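PDB 2FCK: ribosomal-protein-serine acetyltransferase, putative from Vibrio cholerae O1 biovar eltor, which is of unknown function but, as a member of the GNAT acetyltransferases, may transfer acetyl groups to protein N-termini. Local coordinates for residues R18-T21 with A22-E26; I123-F127 with E128-L132. All coordinates share one frame; numbering follows the deposited sequence. Where two conformers were deposited one is given.

Interaction 1: R18-T21 with A22-E26; sequences RLIT and ADEAE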
ATOM      1  N   ARG A  18      20.050  -3.868  11.456  1.00 40.07           N
ATOM      2  CA  ARG A  18      19.701  -3.011  12.599  1.00 39.26           C
ATOM      3  C   ARG A  18      19.625  -1.549  12.181  1.00 39.68           C
ATOM      4  O   ARG A  18      20.054  -1.182  11.079  1.00 39.83           O
ATOM      5  CB  ARG A  18      20.772  -3.157  13.695  1.00 37.72           C
ATOM      6  CG  ARG A  18      22.226  -2.844  13.235  1.00 38.05           C
ATOM      7  CD  ARG A  18      23.111  -2.638  14.460  1.00 38.73           C
ATOM      8  NE  ARG A  18      24.513  -2.439  14.125  1.00 41.48           N
ATOM      9  CZ  ARG A  18      25.053  -1.253  13.859  1.00 43.75           C
ATOM     10  NH1 ARG A  18      24.279  -0.169  13.821  1.00 39.59           N
ATOM     11  NH2 ARG A  18      26.353  -1.165  13.595  1.00 44.09           N
ATOM     12  N   LEU A  19      19.124  -0.708  13.091  1.00 40.16           N
ATOM     13  CA  LEU A  19      19.131   0.724  12.849  1.00 39.94           C
ATOM     14  C   LEU A  19      20.564   1.183  12.692  1.00 40.73           C
ATOM     15  O   LEU A  19      21.433   0.893  13.553  1.00 40.38           O
ATOM     16  CB  LEU A  19      18.580   1.477  14.054  1.00 40.13           C
ATOM     17  CG  LEU A  19      17.110   1.752  13.933  1.00 39.71           C
ATOM     18  CD1 LEU A  19      16.658   2.417  15.245  1.00 39.05           C
ATOM     19  CD2 LEU A  19      16.712   2.622  12.710  1.00 41.72           C
ATOM     20  N   ILE A  20      20.788   1.973  11.650  1.00 39.77           N
ATOM     21  CA  ILE A  20      22.032   2.756  11.566  1.00 38.59           C
ATOM     22  C   ILE A  20      21.967   3.894  12.596  1.00 37.82           C
ATOM     23  O   ILE A  20      20.937   4.582  12.713  1.00 38.79           O
ATOM     24  CB  ILE A  20      22.208   3.330  10.144  1.00 38.17           C
ATOM     25  CG1 ILE A  20      22.211   2.189   9.093  1.00 35.94           C
ATOM     26  CG2 ILE A  20      23.480   4.190  10.073  1.00 37.36           C
ATOM     27  CD1 ILE A  20      22.242   2.724   7.650  1.00 38.73           C
ATOM     28  N   THR A  21      23.045   4.094  13.374  1.00 37.89           N
ATOM     29  CA  THR A  21      23.034   5.142  14.391  1.00 38.76           C
ATOM     30  C   THR A  21      23.639   6.459  13.892  1.00 39.14           C
ATOM     31  O   THR A  21      24.348   6.492  12.877  1.00 37.74           O
ATOM     32  CB  THR A  21      23.808   4.709  15.648  1.00 39.11           C
ATOM     33  OG1 THR A  21      25.192   4.660  15.321  1.00 41.66           O
ATOM     34  CG2 THR A  21      23.382   3.346  16.101  1.00 38.99           C
ATOM     35  N   ALA A  22      23.359   7.541  14.628  1.00 39.75           N
ATOM     36  CA  ALA A  22      23.877   8.870  14.323  1.00 40.96           C
ATOM     37  C   ALA A  22      25.405   8.858  14.203  1.00 41.73           C
ATOM     38  O   ALA A  22      25.965   9.509  13.326  1.00 43.68           O
ATOM     39  CB  ALA A  22      23.458   9.880  15.413  1.00 39.72           C
ATOM     40  N   ASP A  23      26.073   8.096  15.054  1.00 41.02           N
ATOM     41  CA  ASP A  23      27.507   8.019  14.987  1.00 41.85           C
ATOM     42  C   ASP A  23      28.059   7.296  13.754  1.00 40.31           C
ATOM     43  O   ASP A  23      29.273   7.190  13.628  1.00 40.76           O
ATOM     44  CB  ASP A  23      28.051   7.351  16.246  1.00 42.71           C
ATOM     45  CG  ASP A  23      27.875   8.211  17.488  1.00 47.54           C
ATOM     46  OD1 ASP A  23      27.858   9.471  17.401  1.00 52.91           O
ATOM     47  OD2 ASP A  23      27.766   7.615  18.580  1.00 51.86           O
ATOM     48  N   GLU A  24      27.190   6.796  12.874  1.00 38.48           N
ATOM     49  CA  GLU A  24      27.620   5.971  11.713  1.00 39.03           C
ATOM     50  C   GLU A  24      27.434   6.676  10.358  1.00 39.29           C
ATOM     51  O   GLU A  24      27.436   6.047   9.294  1.00 39.91           O
ATOM     52  CB  GLU A  24      26.916   4.617  11.737  1.00 38.00           C
ATOM     53  CG  GLU A  24      27.303   3.809  12.956  1.00 40.91           C
ATOM     54  CD  GLU A  24      26.554   2.499  13.096  1.00 43.16           C
ATOM     55  OE1 GLU A  24      25.337   2.430  12.853  1.00 39.76           O
ATOM     56  OE2 GLU A  24      27.198   1.508  13.487  1.00 47.84           O
ATOM     57  N   ALA A  25      27.326   7.996  10.409  1.00 41.10           N
ATOM     58  CA  ALA A  25      27.152   8.792   9.195  1.00 41.62           C
ATOM     59  C   ALA A  25      28.314   8.601   8.217  1.00 42.35           C
ATOM     60  O   ALA A  25      28.093   8.454   7.006  1.00 43.13           O
ATOM     61  CB  ALA A  25      27.005  10.248   9.543  1.00 41.29           C
ATOM     62  N   GLU A  26      29.529   8.593   8.760  1.00 43.31           N
ATOM     63  CA  GLU A  26      30.744   8.342   7.998  1.00 44.91           C
ATOM     64  C   GLU A  26      30.680   7.004   7.245  1.00 43.76           C
ATOM     65  O   GLU A  26      31.049   6.944   6.062  1.00 44.41           O
ATOM     66  CB  GLU A  26      31.969   8.457   8.915  1.00 44.81           C
ATOM     67  CG  GLU A  26      33.206   7.652   8.531  1.00 47.39           C
ATOM     68  CD  GLU A  26      34.433   8.007   9.392  1.00 48.69           C
ATOM     69  OE1 GLU A  26      35.012   7.081  10.013  1.00 52.93           O
ATOM     70  OE2 GLU A  26      34.787   9.213   9.451  1.00 52.72           O
TER

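Interaction 2: I123-F127 with E128-L132; sequences ILFCF and ERLEL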
ATOM      1  N   ILE A 123      12.386 -10.942   4.518  1.00 39.36           N
ATOM      2  CA  ILE A 123      11.189 -11.613   4.031  1.00 38.91           C
ATOM      3  C   ILE A 123      10.668 -12.644   5.058  1.00 38.78           C
ATOM      4  O   ILE A 123       9.470 -12.728   5.368  1.00 38.42           O
ATOM      5  CB  ILE A 123      11.544 -12.312   2.700  1.00 38.12           C
ATOM      6  CG1 ILE A 123      11.726 -11.229   1.570  1.00 37.07           C
ATOM      7  CG2 ILE A 123      10.430 -13.358   2.282  1.00 41.53           C
ATOM      8  CD1 ILE A 123      12.432 -11.867   0.327  1.00 40.24           C
ATOM      9  N   LEU A 124      11.574 -13.438   5.602  1.00 39.93           N
ATOM     10  CA  LEU A 124      11.186 -14.410   6.625  1.00 39.57           C
ATOM     11  C   LEU A 124      10.620 -13.741   7.873  1.00 40.65           C
ATOM     12  O   LEU A 124       9.641 -14.220   8.437  1.00 41.41           O
ATOM     13  CB  LEU A 124      12.353 -15.323   6.999  1.00 40.48           C
ATOM     14  CG  LEU A 124      12.766 -16.239   5.847  1.00 39.61           C
ATOM     15  CD1 LEU A 124      14.070 -17.017   6.248  1.00 43.27           C
ATOM     16  CD2 LEU A 124      11.612 -17.167   5.382  1.00 45.53           C
ATOM     17  N   PHE A 125      11.218 -12.630   8.278  1.00 39.99           N
ATOM     18  CA  PHE A 125      10.674 -11.861   9.404  1.00 41.13           C
ATOM     19  C   PHE A 125       9.239 -11.436   9.111  1.00 40.91           C
ATOM     20  O   PHE A 125       8.331 -11.601   9.950  1.00 40.92           O
ATOM     21  CB  PHE A 125      11.600 -10.677   9.679  1.00 42.31           C
ATOM     22  CG  PHE A 125      11.017  -9.642  10.592  1.00 45.35           C
ATOM     23  CD1 PHE A 125      10.928  -9.874  11.953  1.00 48.80           C
ATOM     24  CD2 PHE A 125      10.584  -8.437  10.066  1.00 47.36           C
ATOM     25  CE1 PHE A 125      10.389  -8.888  12.813  1.00 52.59           C
ATOM     26  CE2 PHE A 125      10.029  -7.463  10.891  1.00 51.47           C
ATOM     27  CZ  PHE A 125       9.937  -7.698  12.259  1.00 49.92           C
ATOM     28  N   CYS A 126       9.014 -10.919   7.896  1.00 40.83           N
ATOM     29  CA  CYS A 126       7.654 -10.479   7.510  1.00 41.04           C
ATOM     30  C   CYS A 126       6.632 -11.618   7.519  1.00 42.47           C
ATOM     31  O   CYS A 126       5.508 -11.440   8.014  1.00 43.08           O
ATOM     32  CB  CYS A 126       7.682  -9.834   6.144  1.00 41.51           C
ATOM     33  SG  CYS A 126       8.471  -8.232   6.106  1.00 42.08           S
ATOM     34  N   PHE A 127       7.029 -12.802   7.014  1.00 42.17           N
ATOM     35  CA  PHE A 127       6.065 -13.931   6.865  1.00 43.53           C
ATOM     36  C   PHE A 127       5.896 -14.711   8.195  1.00 44.12           C
ATOM     37  O   PHE A 127       4.776 -15.045   8.605  1.00 43.02           O
ATOM     38  CB  PHE A 127       6.488 -14.908   5.738  1.00 43.27           C
ATOM     39  CG  PHE A 127       6.312 -14.375   4.334  1.00 43.55           C
ATOM     40  CD1 PHE A 127       5.300 -13.446   4.017  1.00 45.89           C
ATOM     41  CD2 PHE A 127       7.071 -14.905   3.290  1.00 46.27           C
ATOM     42  CE1 PHE A 127       5.135 -13.026   2.716  1.00 44.19           C
ATOM     43  CE2 PHE A 127       6.884 -14.478   1.983  1.00 43.08           C
ATOM     44  CZ  PHE A 127       5.913 -13.547   1.696  1.00 45.00           C
ATOM     45  N   GLU A 128       7.023 -15.024   8.828  0.60 43.96           N
ATOM     46  CA  GLU A 128       7.009 -15.833  10.058  0.60 45.65           C
ATOM     47  C   GLU A 128       6.544 -15.040  11.253  0.60 45.45           C
ATOM     48  O   GLU A 128       5.653 -15.476  11.968  0.60 46.76           O
ATOM     49  CB  GLU A 128       8.399 -16.435  10.334  0.60 45.66           C
ATOM     50  CG  GLU A 128       8.895 -17.315   9.222  0.60 49.79           C
ATOM     51  CD  GLU A 128       7.993 -18.508   8.966  0.60 53.56           C
ATOM     52  OE1 GLU A 128       7.480 -19.106   9.938  0.60 57.04           O
ATOM     53  OE2 GLU A 128       7.794 -18.841   7.783  0.60 56.69           O
ATOM     54  N   ARG A 129       7.167 -13.889  11.478  1.00 45.70           N
ATOM     55  CA  ARG A 129       6.969 -13.105  12.680  1.00 46.63           C
ATOM     56  C   ARG A 129       5.773 -12.169  12.536  1.00 47.08           C
ATOM     57  O   ARG A 129       4.878 -12.150  13.407  1.00 47.02           O
ATOM     58  CB  ARG A 129       8.218 -12.306  12.989  1.00 48.21           C
ATOM     59  CG  ARG A 129       8.091 -11.387  14.168  1.00 52.92           C
ATOM     60  CD  ARG A 129       9.349 -11.314  15.034  1.00 62.50           C
ATOM     61  NE  ARG A 129       9.176 -10.301  16.085  1.00 66.87           N
ATOM     62  CZ  ARG A 129      10.033 -10.089  17.078  1.00 68.97           C
ATOM     63  NH1 ARG A 129      11.139 -10.827  17.183  1.00 70.29           N
ATOM     64  NH2 ARG A 129       9.777  -9.138  17.969  1.00 70.35           N
ATOM     65  N   LEU A 130       5.743 -11.395  11.445  1.00 44.92           N
ATOM     66  CA  LEU A 130       4.635 -10.402  11.263  1.00 45.08           C
ATOM     67  C   LEU A 130       3.373 -11.034  10.693  1.00 43.91           C
ATOM     68  O   LEU A 130       2.302 -10.402  10.693  1.00 45.90           O
ATOM     69  CB  LEU A 130       5.078  -9.166  10.429  1.00 44.17           C
ATOM     70  CG  LEU A 130       6.294  -8.371  10.963  1.00 43.84           C
ATOM     71  CD1 LEU A 130       6.653  -7.125  10.116  1.00 44.92           C
ATOM     72  CD2 LEU A 130       6.146  -8.001  12.438  1.00 45.37           C
ATOM     73  N   GLU A 131       3.500 -12.258  10.175  1.00 43.61           N
ATOM     74  CA  GLU A 131       2.391 -13.043   9.604  1.00 44.53           C
ATOM     75  C   GLU A 131       1.695 -12.351   8.407  1.00 43.93           C
ATOM     76  O   GLU A 131       0.489 -12.523   8.195  1.00 43.29           O
ATOM     77  CB  GLU A 131       1.355 -13.428  10.680  1.00 44.88           C
ATOM     78  CG  GLU A 131       1.892 -14.443  11.716  1.00 46.70           C
ATOM     79  CD  GLU A 131       0.892 -14.694  12.863  1.00 48.33           C
ATOM     80  OE1 GLU A 131      -0.319 -14.816  12.582  1.00 56.27           O
ATOM     81  OE2 GLU A 131       1.313 -14.735  14.030  1.00 56.27           O
ATOM     82  N   LEU A 132       2.482 -11.595   7.630  1.00 43.51           N
ATOM     83  CA  LEU A 132       2.005 -10.941   6.425  1.00 43.39           C
ATOM     84  C   LEU A 132       1.805 -12.047   5.390  1.00 43.68           C
ATOM     85  O   LEU A 132       2.459 -13.104   5.464  1.00 42.89           O
ATOM     86  CB  LEU A 132       2.993  -9.861   5.957  1.00 41.67           C
ATOM     87  CG  LEU A 132       3.165  -8.687   6.912  1.00 43.87           C
ATOM     88  CD1 LEU A 132       4.341  -7.803   6.462  1.00 45.68           C
ATOM     89  CD2 LEU A 132       1.886  -7.867   7.107  1.00 45.73           C
TER
HETATM   90  O   HOH W   1       2.641 -15.270   6.903  1.00 30.38           O

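Interaction 1: R18-T21 with A22-E26
The guanidinium of Arg-18 and the carboxylate of Glu-24 meet edge to edge, their planes only 23° apart, while Phe-76 makes a cation-pi contact with the same arginine. The grip is end-on and bidentate: NH1 reaches OE1 of Glu-24 at 3.0 Å, and NH2 reaches OE2 of Glu-24 at 2.8 Å. Each oxygen offers its syn lone pair, and both bonds run nearly straight in the guanidinium plane. NH1 also donates to the carbonyl of Leu-19, and NE to Gln-16, bonds that help to fix the rotation of the group.

Glu-24 OE1 has a second task. From its anti side, somewhat out of the carboxylate plane, it accepts a hydrogen bond from the backbone N of Thr-21 at 2.9 Å. Glu-24 N returns a bond to Thr-21 O, also at 2.9 Å, and so closes the short 3-10 turn. Glu-24 thus holds the N-cap position before helix 25-33 and turns its side chain back onto the Thr-21 N-H. With CG beside its own backbone N (chi1 -64°) and the chain extended beyond it, the carboxylate is carried back to Thr-21 and Arg-18; CG lies 3.3 Å from OG1 of Thr-21.

The whole turn joins strand 15-18 to helix 25-33. Ile-20, whose CG2 touches the glutamate, packs its side chain between helix 51-66 (Ile-58) and strands 71-77 and 83-93, against Phe-76, Leu-83 and Met-86.

Interaction 2: I123-F127 with E128-L132
Phe-125 and Leu-130 pack against each other where helix 114-129 comes to its end, in the beta-alpha-beta crossover of the GNAT fold that links the parallel strands 98-105 and 134-139. The inner side is tight. Leu-130 lies over one face of the Phe-125 ring in a CH-pi contact, CG standing 4.2 Å from the ring centroid, and its CD1 comes within 3.5 Å of CE2 of Phe-125. The ring swings round to the following turn because its CG is anti to the backbone N (chi1 167°). Beside this pair, Cys-126 CB touches CD1 of Leu-132 at 3.9 Å. Ile-89 of strand 83-93 backs Phe-125, Cys-126 and Leu-130, and Leu-135 of strand 134-139 meets Cys-126 and Phe-127.

The aliphatic part of Arg-129 stays close to the Phe-125 ring, crossing it obliquely with CD 3.4 Å from CE1 of Phe-125, yet the residue as a whole is exposed. Glu-128 and Glu-131 are exposed too, and these three make up the solvent side; Glu-128 was deposited in two conformers. It does, however, donate its backbone N to Leu-124 O in a regular helical bond.

The backbone shows how the helix unwinds. Phe-125 O accepts from both Arg-129 N and Leu-130 N, so an ordinary helical turn and a wider pi-type turn share one carbonyl. Glu-131 then leaves helical geometry with a positive phi of 60°, and Leu-132 N reaches back six residues to Cys-126 O in a nearly straight bond. A water bridges two carbonyls of the turn, donating to Phe-127 O at 2.7 Å and to Leu-132 O at 2.6 Å.

Both interactions are local, and each lies at one end of a helix within the same acetyltransferase fold: interaction 1 leads into helix 25-33, interaction 2 leads out of helix 114-129. Their chemistry differs accordingly. At the entry, polar bonds converge on one carboxylate, shared by an arginine and a backbone N-H; at the exit, aromatic and aliphatic packing combines with widened backbone turns and a water. Each is partly buried, with apolar side chains turned inward and charged ones near the surface. The two share strand 83-93, which meets Ile-20 in one and Phe-125, Cys-126 and Leu-130 in the other, yet their centres are about 25 Å apart and they do not touch.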